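Local structure of IroE-like serine hydrolase (Shewanella oneidensis, 3GFF) at residues E27-L32 with D53-M58; A31-Y36 with E41-V46; F64-T69 with I73-I78. The protein probably hydrolyses ester bonds, as a putative serine esterase of the alpha/beta-hydrolase class related to IroE. All blocks are in the same frame, centred on the assembly; numbering follows the deposited sequence.

Overall arrangement
All three contacts lie at or beside the part of the alpha/beta-hydrolase sheet where strands 24-31, 77-81 and 43-48 run side by side in that order. Contact 1 sets strand 24-31 against helix 51-65, and contact 2 starts from the end of that strand, sharing A31 and L32, and packs the following loop on the start of strand 43-48. Contact 3 comes last along the chain and joins the end of helix 51-65 to the lead-in of strand 77-81. The centres of contacts 2 and 3 are about 9 Å apart, and that of contact 1 lies about 14 and 15 Å from them. Together they follow the chain through one beta-alpha-beta unit and the antiparallel strand beside it.

Contact 1: residues E27-L32 with D53-M58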
loop_
_atom_site.group_PDB
_atom_site.type_symbol
_atom_site.label_atom_id
_atom_site.label_comp_id
_atom_site.label_asym_id
_atom_site.label_seq_id
_atom_site.Cartn_x
_atom_site.Cartn_y
_atom_site.Cartn_z
ATOM N N GLU A 27 -6.171 23.592 -9.212
ATOM C CA GLU A 27 -5.146 23.254 -8.232
ATOM C C GLU A 27 -4.592 21.858 -8.457
ATOM O O GLU A 27 -5.267 20.938 -8.981
ATOM C CB GLU A 27 -5.682 23.382 -6.793
ATOM C CG GLU A 27 -5.952 24.818 -6.410
ATOM C CD GLU A 27 -6.542 24.976 -5.017
ATOM O OE1 GLU A 27 -7.156 24.026 -4.472
ATOM O OE2 GLU A 27 -6.400 26.086 -4.471
ATOM N N TYR A 28 -3.329 21.725 -8.098
ATOM C CA TYR A 28 -2.643 20.459 -8.205
ATOM C C TYR A 28 -1.448 20.408 -7.259
ATOM O O TYR A 28 -0.977 21.435 -6.773
ATOM C CB TYR A 28 -2.238 20.181 -9.658
ATOM C CG TYR A 28 -1.199 21.086 -10.256
ATOM C CD1 TYR A 28 -1.561 22.262 -10.885
ATOM C CD2 TYR A 28 0.142 20.743 -10.230
ATOM C CE1 TYR A 28 -0.619 23.065 -11.476
ATOM C CE2 TYR A 28 1.088 21.539 -10.812
ATOM C CZ TYR A 28 0.705 22.693 -11.448
ATOM O OH TYR A 28 1.639 23.529 -12.006
ATOM N N VAL A 29 -0.967 19.197 -7.012
ATOM C CA VAL A 29 0.170 18.944 -6.132
ATOM C C VAL A 29 1.256 18.153 -6.877
ATOM O O VAL A 29 0.954 17.316 -7.711
ATOM C CB VAL A 29 -0.256 18.154 -4.858
ATOM C CG1 VAL A 29 -0.961 19.045 -3.855
ATOM C CG2 VAL A 29 -1.133 16.940 -5.238
ATOM N N ILE A 30 2.514 18.467 -6.597
ATOM C CA ILE A 30 3.685 17.810 -7.206
ATOM C C ILE A 30 4.570 17.182 -6.115
ATOM O O ILE A 30 4.845 17.832 -5.139
ATOM C CB ILE A 30 4.604 18.852 -7.899
ATOM C CG1 ILE A 30 3.900 19.571 -9.044
ATOM C CG2 ILE A 30 5.885 18.215 -8.419
ATOM C CD1 ILE A 30 4.811 20.603 -9.731
ATOM N N ALA A 31 4.995 15.933 -6.292
ATOM C CA ALA A 31 5.956 15.271 -5.407
ATOM C C ALA A 31 7.142 14.994 -6.321
ATOM O O ALA A 31 6.968 14.398 -7.394
ATOM C CB ALA A 31 5.401 13.956 -4.824
ATOM N N LEU A 32 8.322 15.487 -5.933
ATOM C CA LEU A 32 9.535 15.293 -6.707
ATOM C C LEU A 32 10.246 14.040 -6.159
ATOM O O LEU A 32 10.202 13.767 -4.976
ATOM C CB LEU A 32 10.445 16.538 -6.611
ATOM C CG LEU A 32 9.941 17.830 -7.272
ATOM C CD1 LEU A 32 10.906 18.952 -6.980
ATOM C CD2 LEU A 32 9.766 17.678 -8.809
ATOM N N ASP A 53 -8.453 13.306 -2.801
ATOM C CA ASP A 53 -8.729 12.077 -2.045
ATOM C C ASP A 53 -7.692 10.936 -2.182
ATOM O O ASP A 53 -7.457 10.215 -1.214
ATOM C CB ASP A 53 -10.112 11.540 -2.474
ATOM C CG ASP A 53 -11.260 12.462 -2.061
ATOM O OD1 ASP A 53 -11.062 13.321 -1.190
ATOM O OD2 ASP A 53 -12.368 12.324 -2.586
ATOM N N GLN A 54 -7.071 10.800 -3.353
ATOM C CA GLN A 54 -6.153 9.673 -3.633
ATOM C C GLN A 54 -4.631 9.974 -3.574
ATOM O O GLN A 54 -3.828 9.054 -3.436
ATOM C CB GLN A 54 -6.471 9.097 -5.017
ATOM C CG GLN A 54 -7.943 8.627 -5.252
ATOM C CD GLN A 54 -8.310 7.372 -4.490
ATOM O OE1 GLN A 54 -7.456 6.630 -4.005
ATOM N NE2 GLN A 54 -9.602 7.143 -4.349
ATOM N N PHE A 55 -4.242 11.249 -3.631
ATOM C CA PHE A 55 -2.820 11.602 -3.741
ATOM C C PHE A 55 -1.960 11.108 -2.598
ATOM O O PHE A 55 -0.925 10.478 -2.835
ATOM C CB PHE A 55 -2.601 13.116 -3.883
ATOM C CG PHE A 55 -1.157 13.481 -4.081
ATOM C CD1 PHE A 55 -0.587 13.409 -5.356
ATOM C CD2 PHE A 55 -0.370 13.856 -3.010
ATOM C CE1 PHE A 55 0.745 13.722 -5.567
ATOM C CE2 PHE A 55 0.976 14.171 -3.203
ATOM C CZ PHE A 55 1.533 14.110 -4.489
ATOM N N ASP A 56 -2.385 11.399 -1.375
ATOM C CA ASP A 56 -1.645 11.005 -0.171
ATOM C C ASP A 56 -1.225 9.520 -0.076
ATOM O O ASP A 56 -0.051 9.242 0.116
ATOM C CB ASP A 56 -2.416 11.409 1.084
ATOM C CG ASP A 56 -2.322 12.897 1.390
ATOM O OD1 ASP A 56 -1.950 13.726 0.517
ATOM O OD2 ASP A 56 -2.590 13.228 2.569
ATOM N N HIS A 57 -2.158 8.573 -0.205
ATOM C CA HIS A 57 -1.784 7.152 -0.080
ATOM C C HIS A 57 -1.076 6.650 -1.321
ATOM O O HIS A 57 -0.214 5.783 -1.213
ATOM C CB HIS A 57 -2.974 6.222 0.284
ATOM C CG HIS A 57 -3.910 5.933 -0.854
ATOM N ND1 HIS A 57 -3.841 4.778 -1.610
ATOM C CD2 HIS A 57 -4.958 6.634 -1.343
ATOM C CE1 HIS A 57 -4.780 4.802 -2.541
ATOM N NE2 HIS A 57 -5.474 5.915 -2.400
HETATM N N MSE A 58 -1.436 7.176 -2.492
HETATM C CA MSE A 58 -0.795 6.780 -3.763
HETATM C C MSE A 58 0.632 7.305 -3.829
HETATM O O MSE A 58 1.577 6.539 -4.057
HETATM C CB MSE A 58 -1.591 7.272 -4.970
HETATM C CG MSE A 58 -2.901 6.526 -5.209
HETATM SE SE MSE A 58 -3.698 6.984 -6.858
HETATM C CE MSE A 58 -5.119 5.628 -6.842
#
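V29 and F55 approach each other from opposite directions, and the methyl of one settles on the ring of the other. CG2 of V29 stands over the centre of the F55 ring, 3.5 Å from the centroid and 10° off the ring normal, a well-centred CH-pi contact. CG1 of V29 lies anti to the carbonyl carbon (chi1 -77°), which leaves CG2 between the backbone N and that carbon, facing the ring. A31, two residues on along the same side of the strand, meets the ring differently: its CB lies at the edge near the ring plane, 3.9 Å from CZ of F55. One aromatic ring thus spans two successive inward positions of strand 24-31. This is the helix-on-sheet packing of an alpha/beta-hydrolase fold, with helix 51-65 laid against the sheet, and Y12 of strand 12-19 touches both V29 and F55. F55 sends its ring to the strand with CG anti to the backbone N. Elsewhere on the helix, NE2 of H57 donates to OE1 of Q54 over 2.6 Å in a nearly straight bond (176°); ND1 of H57 is hydrogen-bonded to H252, and F64 of the second subunit stacks on the H57 ring.

Contact 2: residues A31-Y36 with E41-V46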
loop_
_atom_site.group_PDB
_atom_site.type_symbol
_atom_site.label_atom_id
_atom_site.label_comp_id
_atom_site.label_asym_id
_atom_site.label_seq_id
_atom_site.Cartn_x
_atom_site.Cartn_y
_atom_site.Cartn_z
ATOM N N ALA A 31 4.995 15.933 -6.292
ATOM C CA ALA A 31 5.956 15.271 -5.407
ATOM C C ALA A 31 7.142 14.994 -6.321
ATOM O O ALA A 31 6.968 14.398 -7.394
ATOM C CB ALA A 31 5.401 13.956 -4.824
ATOM N N LEU A 32 8.322 15.487 -5.933
ATOM C CA LEU A 32 9.535 15.293 -6.707
ATOM C C LEU A 32 10.246 14.040 -6.159
ATOM O O LEU A 32 10.202 13.767 -4.976
ATOM C CB LEU A 32 10.445 16.538 -6.611
ATOM C CG LEU A 32 9.941 17.830 -7.272
ATOM C CD1 LEU A 32 10.906 18.952 -6.980
ATOM C CD2 LEU A 32 9.766 17.678 -8.809
ATOM N N PRO A 33 10.899 13.272 -7.027
ATOM C CA PRO A 33 11.568 12.099 -6.517
ATOM C C PRO A 33 12.738 12.476 -5.644
ATOM O O PRO A 33 13.265 13.599 -5.727
ATOM C CB PRO A 33 12.052 11.390 -7.786
ATOM C CG PRO A 33 12.184 12.408 -8.758
ATOM C CD PRO A 33 11.098 13.419 -8.479
ATOM N N GLU A 34 13.118 11.579 -4.745
ATOM C CA GLU A 34 14.248 11.867 -3.929
ATOM C C GLU A 34 15.468 11.809 -4.859
ATOM O O GLU A 34 15.524 11.007 -5.802
ATOM C CB GLU A 34 14.320 11.019 -2.664
ATOM C CG GLU A 34 14.287 9.528 -2.749
ATOM C CD GLU A 34 14.155 8.870 -1.330
ATOM O OE1 GLU A 34 14.438 9.517 -0.292
ATOM O OE2 GLU A 34 13.744 7.693 -1.253
ATOM N N GLY A 35 16.391 12.737 -4.603
ATOM C CA GLY A 35 17.575 12.958 -5.405
ATOM C C GLY A 35 17.322 13.938 -6.543
ATOM O O GLY A 35 18.258 14.287 -7.244
ATOM N N TYR A 36 16.072 14.386 -6.740
ATOM C CA TYR A 36 15.751 15.298 -7.841
ATOM C C TYR A 36 16.770 16.445 -8.052
ATOM O O TYR A 36 17.357 16.565 -9.129
ATOM C CB TYR A 36 14.329 15.861 -7.719
ATOM C CG TYR A 36 13.987 16.684 -8.931
ATOM C CD1 TYR A 36 13.601 16.076 -10.137
ATOM C CD2 TYR A 36 14.094 18.074 -8.900
ATOM C CE1 TYR A 36 13.329 16.852 -11.277
ATOM C CE2 TYR A 36 13.818 18.837 -10.025
ATOM C CZ TYR A 36 13.444 18.238 -11.202
ATOM O OH TYR A 36 13.198 19.039 -12.303
ATOM N N GLU A 41 19.178 14.431 -14.177
ATOM C CA GLU A 41 18.314 13.327 -14.610
ATOM C C GLU A 41 16.868 13.791 -14.865
ATOM O O GLU A 41 16.338 14.630 -14.136
ATOM C CB GLU A 41 18.389 12.167 -13.597
ATOM C CG GLU A 41 17.514 11.003 -13.908
ATOM C CD GLU A 41 17.715 9.803 -12.983
ATOM O OE1 GLU A 41 18.587 9.814 -12.106
ATOM O OE2 GLU A 41 16.967 8.822 -13.137
ATOM N N ALA A 42 16.249 13.232 -15.909
ATOM C CA ALA A 42 14.880 13.538 -16.296
ATOM C C ALA A 42 14.093 12.309 -15.889
ATOM O O ALA A 42 14.563 11.209 -16.088
ATOM C CB ALA A 42 14.773 13.798 -17.810
ATOM N N TYR A 43 12.894 12.514 -15.347
ATOM C CA TYR A 43 12.029 11.449 -14.819
ATOM C C TYR A 43 10.687 11.310 -15.556
ATOM O O TYR A 43 10.224 12.241 -16.207
ATOM C CB TYR A 43 11.733 11.768 -13.352
ATOM C CG TYR A 43 12.995 11.842 -12.524
ATOM C CD1 TYR A 43 13.557 10.687 -11.977
ATOM C CD2 TYR A 43 13.657 13.044 -12.343
ATOM C CE1 TYR A 43 14.736 10.742 -11.245
ATOM C CE2 TYR A 43 14.840 13.124 -11.599
ATOM C CZ TYR A 43 15.378 11.970 -11.066
ATOM O OH TYR A 43 16.549 12.023 -10.351
ATOM N N PRO A 44 10.059 10.126 -15.458
ATOM C CA PRO A 44 8.700 10.014 -15.965
ATOM C C PRO A 44 7.751 10.783 -15.072
ATOM O O PRO A 44 8.095 11.139 -13.943
ATOM C CB PRO A 44 8.381 8.522 -15.856
ATOM C CG PRO A 44 9.542 7.890 -15.174
ATOM C CD PRO A 44 10.569 8.868 -14.875
ATOM N N VAL A 45 6.537 11.010 -15.550
ATOM C CA VAL A 45 5.559 11.741 -14.769
ATOM C C VAL A 45 4.333 10.870 -14.615
ATOM O O VAL A 45 3.761 10.405 -15.607
ATOM C CB VAL A 45 5.169 13.087 -15.414
ATOM C CG1 VAL A 45 4.200 13.908 -14.450
ATOM C CG2 VAL A 45 6.417 13.907 -15.778
ATOM N N VAL A 46 3.934 10.650 -13.363
ATOM C CA VAL A 46 2.735 9.858 -13.065
ATOM C C VAL A 46 1.672 10.852 -12.631
ATOM O O VAL A 46 1.762 11.507 -11.583
ATOM C CB VAL A 46 2.989 8.711 -12.022
ATOM C CG1 VAL A 46 1.706 7.986 -11.706
ATOM C CG2 VAL A 46 4.002 7.654 -12.579
HETATM O O HOH W 1 17.855 14.191 -10.529
#
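P33 sets its CG over the middle of the Y43 ring, 3.7 Å from the centroid and 2° off the normal, a CH-pi contact with nearly the whole ring beneath it. P33 also begins a type II beta turn, closed by a bond of 3.1 Å from N of Y36 to O of P33, and G35 takes the positive phi within it. The turn belongs to the connection between strands 24-31 and 43-48 of the hydrolase sheet, and it folds back over the first residue of the latter strand. At its end, Y36 brings its ring beside that of Y43 rim to rim, CD1 of Y36 lying 3.5 Å from CE2 of Y43 with the ring planes at 42°. Having CG anti to the backbone N (chi1 -175°) carries the Y36 ring to Y43. R134 forms a cation-pi contact with Y36. A water in the plane of the Y43 ring is 2.5 Å from OH of Y43 and donates to O of Y36 at 2.8 Å; Q300 is hydrogen-bonded to the same hydroxyl. Replacing Y43 with an alanine would probably leave P33 without its aromatic platform and Q300 and the water without their hydroxyl partner.

Contact 3: residues F64-T69 with I73-I78; sequences FLSQGT and IPKVII
In the beta-alpha-beta unit formed by strand 43-48, helix 51-65 and strand 77-81, this contact lies where the chain leaves the helix and turns back toward the second strand. L65 and I73 meet first through the backbone: N of I73 donates to O of L65 over 3.0 Å, at an N-H...O angle of 149°. The donor stands above the carbonyl plane of L65, 44° out of it. Their side chains close the same approach, with CB of L65 packed 3.7 Å from CG1 of I73 and CD1 of I73 continuing past that CB. CG1 of I73 lies between its own backbone N and carbonyl carbon (chi1 64°), and this brings the ethyl branch up against L65. S66 fits closely beside the returning chain. Its CB sits 3.2 Å from O of I73 and 3.4 Å from O of P74, while its CA makes a CA-H...O contact with O of I73. The hydroxyl of S66 is hydrogen-bonded to O of L62, one turn back in the helix, and its OG is also 3.1 Å from a water that accepts from N of V76. That water therefore bridges the serine and the backbone just ahead of strand 77-81. Farther out, Y256, I259 and R260 of helix 250-263 touch L65, and F263 touches P74. I73 rests on L62 of helix 51-65, I78 packs on F55, A59 and L62 of that helix, and I77 lies against Y43 of strand 43-48.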
loop_
_atom_site.group_PDB
_atom_site.type_symbol
_atom_site.label_atom_id
_atom_site.label_comp_id
_atom_site.label_asym_id
_atom_site.label_seq_id
_atom_site.Cartn_x
_atom_site.Cartn_y
_atom_site.Cartn_z
ATOM N N PHE A 64 7.562 4.962 -1.702
ATOM C CA PHE A 64 8.035 3.781 -0.970
ATOM C C PHE A 64 8.587 2.729 -1.949
ATOM O O PHE A 64 9.681 2.236 -1.780
ATOM C CB PHE A 64 6.935 3.162 -0.080
ATOM C CG PHE A 64 7.345 1.851 0.572
ATOM C CD1 PHE A 64 7.992 1.830 1.791
ATOM C CD2 PHE A 64 7.073 0.638 -0.067
ATOM C CE1 PHE A 64 8.365 0.650 2.367
ATOM C CE2 PHE A 64 7.455 -0.550 0.493
ATOM C CZ PHE A 64 8.100 -0.543 1.724
ATOM N N LEU A 65 7.837 2.428 -2.993
ATOM C CA LEU A 65 8.265 1.430 -3.981
ATOM C C LEU A 65 9.568 1.767 -4.727
ATOM O O LEU A 65 10.153 0.879 -5.342
ATOM C CB LEU A 65 7.147 1.172 -4.993
ATOM C CG LEU A 65 5.922 0.351 -4.562
ATOM C CD1 LEU A 65 4.878 0.368 -5.620
ATOM C CD2 LEU A 65 6.336 -1.053 -4.308
ATOM N N SER A 66 10.033 3.018 -4.672
ATOM C CA SER A 66 11.280 3.408 -5.372
ATOM C C SER A 66 12.390 3.916 -4.471
ATOM O O SER A 66 13.313 4.566 -4.944
ATOM C CB SER A 66 10.981 4.473 -6.415
ATOM O OG SER A 66 10.337 5.573 -5.808
ATOM N N GLN A 67 12.334 3.620 -3.181
ATOM C CA GLN A 67 13.393 4.055 -2.274
ATOM C C GLN A 67 14.279 2.842 -1.973
ATOM O O GLN A 67 13.914 1.696 -2.258
ATOM C CB GLN A 67 12.805 4.681 -0.989
ATOM C CG GLN A 67 12.125 3.664 -0.027
ATOM C CD GLN A 67 11.420 4.312 1.182
ATOM O OE1 GLN A 67 10.914 5.444 1.107
ATOM N NE2 GLN A 67 11.379 3.580 2.293
ATOM N N GLY A 68 15.447 3.097 -1.394
ATOM C CA GLY A 68 16.361 2.015 -1.029
ATOM C C GLY A 68 17.364 1.590 -2.096
ATOM O O GLY A 68 17.457 2.175 -3.155
ATOM N N THR A 69 18.093 0.532 -1.791
ATOM C CA THR A 69 19.149 -0.001 -2.635
ATOM C C THR A 69 18.660 -0.989 -3.691
ATOM O O THR A 69 19.382 -1.270 -4.662
ATOM C CB THR A 69 20.255 -0.619 -1.749
ATOM O OG1 THR A 69 19.656 -1.298 -0.645
ATOM C CG2 THR A 69 21.157 0.479 -1.186
ATOM N N ILE A 73 10.365 0.108 -8.268
ATOM C CA ILE A 73 10.006 0.848 -9.454
ATOM C C ILE A 73 11.022 1.975 -9.545
ATOM O O ILE A 73 11.716 2.237 -8.570
ATOM C CB ILE A 73 8.540 1.324 -9.430
ATOM C CG1 ILE A 73 8.284 2.324 -8.298
ATOM C CG2 ILE A 73 7.574 0.134 -9.322
ATOM C CD1 ILE A 73 6.859 2.876 -8.280
ATOM N N PRO A 74 11.153 2.620 -10.717
ATOM C CA PRO A 74 12.075 3.742 -10.789
ATOM C C PRO A 74 11.503 5.002 -10.130
ATOM O O PRO A 74 10.319 5.052 -9.744
ATOM C CB PRO A 74 12.287 3.934 -12.294
ATOM C CG PRO A 74 11.142 3.327 -12.954
ATOM C CD PRO A 74 10.492 2.358 -12.004
ATOM N N LYS A 75 12.350 6.011 -9.996
ATOM C CA LYS A 75 11.925 7.296 -9.454
ATOM C C LYS A 75 10.995 8.007 -10.449
ATOM O O LYS A 75 11.209 7.945 -11.625
ATOM C CB LYS A 75 13.160 8.155 -9.171
ATOM C CG LYS A 75 14.120 7.585 -8.095
ATOM C CD LYS A 75 13.522 7.702 -6.745
ATOM C CE LYS A 75 14.513 7.385 -5.601
ATOM N NZ LYS A 75 14.955 5.969 -5.566
ATOM N N VAL A 76 9.939 8.656 -9.974
ATOM C CA VAL A 76 9.026 9.402 -10.848
ATOM C C VAL A 76 8.662 10.755 -10.226
ATOM O O VAL A 76 8.881 10.964 -9.040
ATOM C CB VAL A 76 7.714 8.649 -11.074
ATOM C CG1 VAL A 76 7.989 7.249 -11.702
ATOM C CG2 VAL A 76 6.931 8.512 -9.747
ATOM N N ILE A 77 8.134 11.646 -11.068
ATOM C CA ILE A 77 7.543 12.926 -10.686
ATOM C C ILE A 77 6.053 12.575 -10.556
ATOM O O ILE A 77 5.477 11.985 -11.462
ATOM C CB ILE A 77 7.736 14.022 -11.779
ATOM C CG1 ILE A 77 9.226 14.420 -11.883
ATOM C CG2 ILE A 77 6.868 15.276 -11.495
ATOM C CD1 ILE A 77 9.580 15.260 -13.080
ATOM N N ILE A 78 5.469 12.851 -9.389
ATOM C CA ILE A 78 4.060 12.551 -9.140
ATOM C C ILE A 78 3.259 13.845 -9.203
ATOM O O ILE A 78 3.592 14.814 -8.501
ATOM C CB ILE A 78 3.832 11.909 -7.761
ATOM C CG1 ILE A 78 4.854 10.788 -7.535
ATOM C CG2 ILE A 78 2.401 11.348 -7.675
ATOM C CD1 ILE A 78 4.766 10.134 -6.200
HETATM O O HOH W 2 9.787 8.434 -6.795
#